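Local coordinates for protein aspergillopepsin-2 heavy chain (Aspergillus niger var. macrosporus, PDB 1Y43) that probably cleaves proteins under acidic conditions, as the heavy chain of a two-chain endopeptidase of the glutamic peptidase (G1) family, at residues B[38-43]-B[50-55]; B[110-113]-B[118-121]. All coordinates share one frame; numbering follows the deposited sequence.

Interaction 1 (B[38-43]-B[50-55]); sequences YDAWYE and YDFSDI
Y42 and Y50 face each other as an antiparallel hydrogen-bonded pair of the beta hairpin formed by strands 35-45 and 50-52, within the concanavalin-like beta-sandwich of this family. Their backbones exchange two bonds: Y42 N to Y50 O is 2.9 Å, and the return bond from Y50 N to Y42 O is equally short. W41 and D51 form the adjoining non-hydrogen-bonded pair, and beyond them F52 N reaches A40 O at 2.9 Å.

Three aromatic side chains, Y42, Y50 and F52, cluster on one face of the hairpin. The Y42 ring is the middle member. It presents its edge to the face of F52 in an edge-to-face pair, with CD2 of Y42 3.5 Å from CZ of F52 and the planes inclined by 59°. Its far end lies against the base of the Y50 side chain, where Y42 OH is 3.5 Å from Y50 CB. This orientation follows from chi1 of 61°, which sets CG of Y42 between its own backbone N and carbonyl carbon, so that Y50 O also lies over one ring face. H90 stacks on Y42 from strand 86-92, and V79 and V88 pack against F52, tying the hairpin to the neighbouring three-stranded sheet.

On the reverse face the carboxylates of D39 and D51 approach with their planes 67° apart. D39 OD2 and D51 OD1 are 3.0 Å from each other, a proximity that would probably raise the proton affinity of one of the two acids. Past F52 the chain turns back, bringing I55 CG2 to within 3.8 Å of A40 CB. A single water closes this end: it accepts from A40 N at 2.9 Å and donates to F52 O and I55 O.

Interaction 2 (B[110-113]-B[118-121]); sequences EDFE and LVAF
E113 and L118 form an antiparallel non-hydrogen-bonded pair, their CA atoms 4.0 Å apart, near the turn of the beta hairpin made by strands 104-114 and 117-121. The touching segments run 138° from one another and separate beyond this pair. One backbone bond spans them, from V119 N to F112 O at 2.8 Å; it is nearly straight. L118 CA adds a C-H contact to the same carbonyl oxygen.

V119 makes a CH-pi contact with F112. Its CG1 methyl sits 3.8 Å from the ring centroid and only 7° off the normal, centred over one face. The F112 ring itself rests on C6 and S8 of strand 4-13.

D111 turns its side chain into the gap between the diverging segments, with CG trans to the backbone N (chi1 -177°). Its OD1 comes within 2.5 Å of V119 O, while OD2 is hydrogen-bonded to Q153 of strand 147-153. The methylene of D111 leans on F121, CB to CD1 being 3.6 Å, and that ring packs in turn against I151 and L158. L118 extends across the other flank of the carboxylate, and its CD2 meets E113 CG at 3.8 Å.

The first side-chain bond of E110 points away from segment 118-121, and its OE1 accepts a hydrogen bond from W10 NE1 of strand 4-13. Its backbone pairs with a strand of the other chain, carrying the sheet across the interface. From the E110 carbonyl, the O atom lies near the plane of the F121 ring, 3.8 Å from CE1 at its edge.

Interaction 1 closes before interaction 2 opens along the chain, and both involve hairpins of the same mixed sheet. Their centres lie about 17 Å apart and their nearest atoms about 6 Å apart, with no direct touch. Strands 22-32 and 4-13 connect them: strand 35-45 pairs with 22-32, which pairs with 4-13, and that strand pairs with both arms of the second hairpin. W10 of strand 4-13 links the two more closely, its ring meeting W41 while it also hydrogen-bonds E110. The 38-55 hairpin packs toward the three-stranded sheet, whereas the 110-121 hairpin packs on the five-stranded sheet, so the two hairpins bring the mixed sheet against the other two sheets of the chain.

Interaction 1 (B[38-43]-B[50-55])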
# COMPACT_ATOMS: atom_id res chain seq x y z
N TYR B 38 -15.27 1.39 -1.71
CA TYR B 38 -14.06 0.82 -1.12
C TYR B 38 -13.89 -0.61 -1.60
O TYR B 38 -14.88 -1.34 -1.73
CB TYR B 38 -14.16 0.77 0.42
CG TYR B 38 -14.30 2.10 1.11
CD1 TYR B 38 -13.18 2.89 1.37
CD2 TYR B 38 -15.55 2.58 1.52
CE1 TYR B 38 -13.29 4.12 2.01
CE2 TYR B 38 -15.68 3.82 2.16
CZ TYR B 38 -14.54 4.58 2.40
OH TYR B 38 -14.62 5.81 3.04
N ASP B 39 -12.66 -1.04 -1.84
CA ASP B 39 -12.41 -2.41 -2.26
C ASP B 39 -11.01 -2.86 -1.84
O ASP B 39 -10.13 -2.03 -1.63
CB ASP B 39 -12.64 -2.59 -3.77
CG ASP B 39 -11.42 -2.23 -4.62
OD1 ASP B 39 -10.56 -1.44 -4.18
OD2 ASP B 39 -11.33 -2.73 -5.76
N ALA B 40 -10.83 -4.17 -1.66
CA ALA B 40 -9.53 -4.71 -1.30
C ALA B 40 -9.01 -5.44 -2.54
O ALA B 40 -9.79 -6.03 -3.28
CB ALA B 40 -9.66 -5.66 -0.11
N TRP B 41 -7.70 -5.45 -2.72
CA TRP B 41 -7.10 -6.07 -3.90
C TRP B 41 -5.70 -6.60 -3.63
O TRP B 41 -5.09 -6.28 -2.60
CB TRP B 41 -7.03 -5.03 -5.03
CG TRP B 41 -6.34 -3.73 -4.60
CD1 TRP B 41 -6.94 -2.61 -4.09
CD2 TRP B 41 -4.92 -3.47 -4.56
NE1 TRP B 41 -5.99 -1.69 -3.71
CE2 TRP B 41 -4.74 -2.19 -3.99
CE3 TRP B 41 -3.79 -4.21 -4.94
CZ2 TRP B 41 -3.48 -1.63 -3.79
CZ3 TRP B 41 -2.53 -3.64 -4.74
CH2 TRP B 41 -2.39 -2.36 -4.17
N TYR B 42 -5.18 -7.41 -4.56
CA TYR B 42 -3.82 -7.94 -4.46
C TYR B 42 -3.20 -7.84 -5.84
O TYR B 42 -3.92 -7.77 -6.85
CB TYR B 42 -3.78 -9.40 -3.99
CG TYR B 42 -4.48 -10.37 -4.92
CD1 TYR B 42 -3.82 -10.91 -6.03
CD2 TYR B 42 -5.81 -10.73 -4.68
CE1 TYR B 42 -4.48 -11.78 -6.89
CE2 TYR B 42 -6.48 -11.61 -5.53
CZ TYR B 42 -5.81 -12.13 -6.63
OH TYR B 42 -6.48 -12.99 -7.46
N GLU B 43 -1.88 -7.84 -5.91
CA GLU B 43 -1.19 -7.76 -7.18
C GLU B 43 0.25 -8.19 -7.08
O GLU B 43 0.94 -7.88 -6.11
CB GLU B 43 -1.23 -6.33 -7.73
CG GLU B 43 -0.41 -6.14 -9.02
CD GLU B 43 -0.70 -4.83 -9.75
OE1 GLU B 43 -1.21 -3.87 -9.13
OE2 GLU B 43 -0.43 -4.80 -10.97
N TYR B 50 -6.02 -7.74 -8.89
CA TYR B 50 -7.30 -8.44 -8.87
C TYR B 50 -7.98 -8.10 -7.54
O TYR B 50 -7.31 -7.88 -6.53
CB TYR B 50 -7.12 -9.96 -9.01
CG TYR B 50 -6.50 -10.38 -10.33
CD1 TYR B 50 -7.27 -10.47 -11.49
CD2 TYR B 50 -5.14 -10.70 -10.42
CE1 TYR B 50 -6.71 -10.85 -12.71
CE2 TYR B 50 -4.57 -11.09 -11.64
CZ TYR B 50 -5.36 -11.16 -12.78
OH TYR B 50 -4.81 -11.52 -13.99
N ASP B 51 -9.30 -8.01 -7.56
CA ASP B 51 -10.03 -7.69 -6.35
C ASP B 51 -10.37 -8.91 -5.52
O ASP B 51 -10.55 -10.01 -6.05
CB ASP B 51 -11.37 -7.01 -6.66
CG ASP B 51 -11.22 -5.76 -7.47
OD1 ASP B 51 -10.23 -5.02 -7.29
OD2 ASP B 51 -12.10 -5.52 -8.31
N PHE B 52 -10.42 -8.70 -4.20
CA PHE B 52 -10.84 -9.71 -3.24
C PHE B 52 -12.34 -9.43 -3.14
O PHE B 52 -12.75 -8.49 -2.46
CB PHE B 52 -10.22 -9.46 -1.88
CG PHE B 52 -8.84 -10.00 -1.72
CD1 PHE B 52 -8.60 -11.37 -1.77
CD2 PHE B 52 -7.79 -9.15 -1.42
CE1 PHE B 52 -7.32 -11.89 -1.50
CE2 PHE B 52 -6.51 -9.66 -1.16
CZ PHE B 52 -6.28 -11.03 -1.20
N SER B 53 -13.15 -10.26 -3.78
CA SER B 53 -14.60 -10.08 -3.78
C SER B 53 -15.36 -10.57 -2.54
O SER B 53 -16.52 -10.22 -2.33
CB SER B 53 -15.19 -10.73 -5.03
OG SER B 53 -14.70 -10.08 -6.18
N ASP B 54 -14.71 -11.39 -1.73
CA ASP B 54 -15.34 -11.95 -0.54
C ASP B 54 -15.01 -11.22 0.77
O ASP B 54 -14.90 -11.84 1.82
CB ASP B 54 -15.05 -13.46 -0.43
CG ASP B 54 -13.55 -13.79 -0.47
OD1 ASP B 54 -12.72 -12.95 -0.92
OD2 ASP B 54 -13.20 -14.92 -0.06
N ILE B 55 -14.80 -9.91 0.68
CA ILE B 55 -14.51 -9.11 1.87
C ILE B 55 -15.10 -7.71 1.71
O ILE B 55 -14.94 -7.05 0.67
CB ILE B 55 -13.00 -9.03 2.22
CG1 ILE B 55 -12.83 -8.40 3.62
CG2 ILE B 55 -12.23 -8.19 1.17
CD1 ILE B 55 -11.46 -8.61 4.25
O HOH W 1 -13.26 -5.70 -1.54

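Interaction 2 (B[110-113]-B[118-121])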
# COMPACT_ATOMS: atom_id res chain seq x y z
N GLU B 110 -0.99 5.69 -2.56
CA GLU B 110 -0.71 5.98 -3.96
C GLU B 110 -1.82 6.60 -4.78
O GLU B 110 -3.01 6.40 -4.52
CB GLU B 110 -0.29 4.67 -4.64
CG GLU B 110 -0.10 4.75 -6.15
CD GLU B 110 0.33 3.44 -6.79
OE1 GLU B 110 0.58 2.44 -6.08
OE2 GLU B 110 0.43 3.40 -8.02
N ASP B 111 -1.40 7.39 -5.77
CA ASP B 111 -2.32 7.97 -6.73
C ASP B 111 -2.07 7.02 -7.91
O ASP B 111 -1.06 7.13 -8.61
CB ASP B 111 -1.91 9.41 -7.09
CG ASP B 111 -2.90 10.07 -8.06
OD1 ASP B 111 -3.88 9.40 -8.46
OD2 ASP B 111 -2.71 11.24 -8.42
N PHE B 112 -2.95 6.04 -8.08
CA PHE B 112 -2.77 5.03 -9.13
C PHE B 112 -3.16 5.45 -10.55
O PHE B 112 -3.90 6.41 -10.75
CB PHE B 112 -3.47 3.73 -8.72
CG PHE B 112 -4.94 3.86 -8.44
CD1 PHE B 112 -5.87 3.74 -9.47
CD2 PHE B 112 -5.42 4.07 -7.14
CE1 PHE B 112 -7.24 3.81 -9.23
CE2 PHE B 112 -6.78 4.14 -6.88
CZ PHE B 112 -7.70 4.02 -7.93
N GLU B 113 -2.63 4.74 -11.54
CA GLU B 113 -2.93 5.05 -12.95
C GLU B 113 -4.32 4.55 -13.29
O GLU B 113 -4.72 3.47 -12.86
CB GLU B 113 -1.97 4.32 -13.88
CG GLU B 113 -0.52 4.54 -13.58
CD GLU B 113 0.29 3.28 -13.73
OE1 GLU B 113 -0.31 2.17 -13.67
OE2 GLU B 113 1.53 3.38 -13.92
N LEU B 118 -2.98 9.44 -14.18
CA LEU B 118 -3.26 9.02 -12.81
C LEU B 118 -4.68 9.44 -12.48
O LEU B 118 -5.19 10.43 -13.02
CB LEU B 118 -2.28 9.68 -11.83
CG LEU B 118 -0.78 9.49 -12.09
CD1 LEU B 118 0.01 10.19 -11.01
CD2 LEU B 118 -0.42 8.01 -12.15
N VAL B 119 -5.32 8.67 -11.62
CA VAL B 119 -6.68 8.97 -11.19
C VAL B 119 -6.67 10.28 -10.39
O VAL B 119 -5.67 10.63 -9.76
CB VAL B 119 -7.27 7.79 -10.34
CG1 VAL B 119 -6.58 7.68 -8.99
CG2 VAL B 119 -8.77 7.91 -10.20
N ALA B 120 -7.75 11.06 -10.49
CA ALA B 120 -7.84 12.31 -9.73
C ALA B 120 -7.66 11.87 -8.29
O ALA B 120 -8.30 10.91 -7.84
CB ALA B 120 -9.20 12.96 -9.94
N PHE B 121 -6.76 12.56 -7.59
CA PHE B 121 -6.40 12.22 -6.22
C PHE B 121 -7.36 12.70 -5.13
O PHE B 121 -7.58 13.89 -4.96
CB PHE B 121 -4.99 12.74 -5.98
CG PHE B 121 -4.26 12.06 -4.87
CD1 PHE B 121 -4.27 10.67 -4.74
CD2 PHE B 121 -3.52 12.81 -3.97
CE1 PHE B 121 -3.54 10.04 -3.72
CE2 PHE B 121 -2.79 12.20 -2.95
CZ PHE B 121 -2.80 10.81 -2.82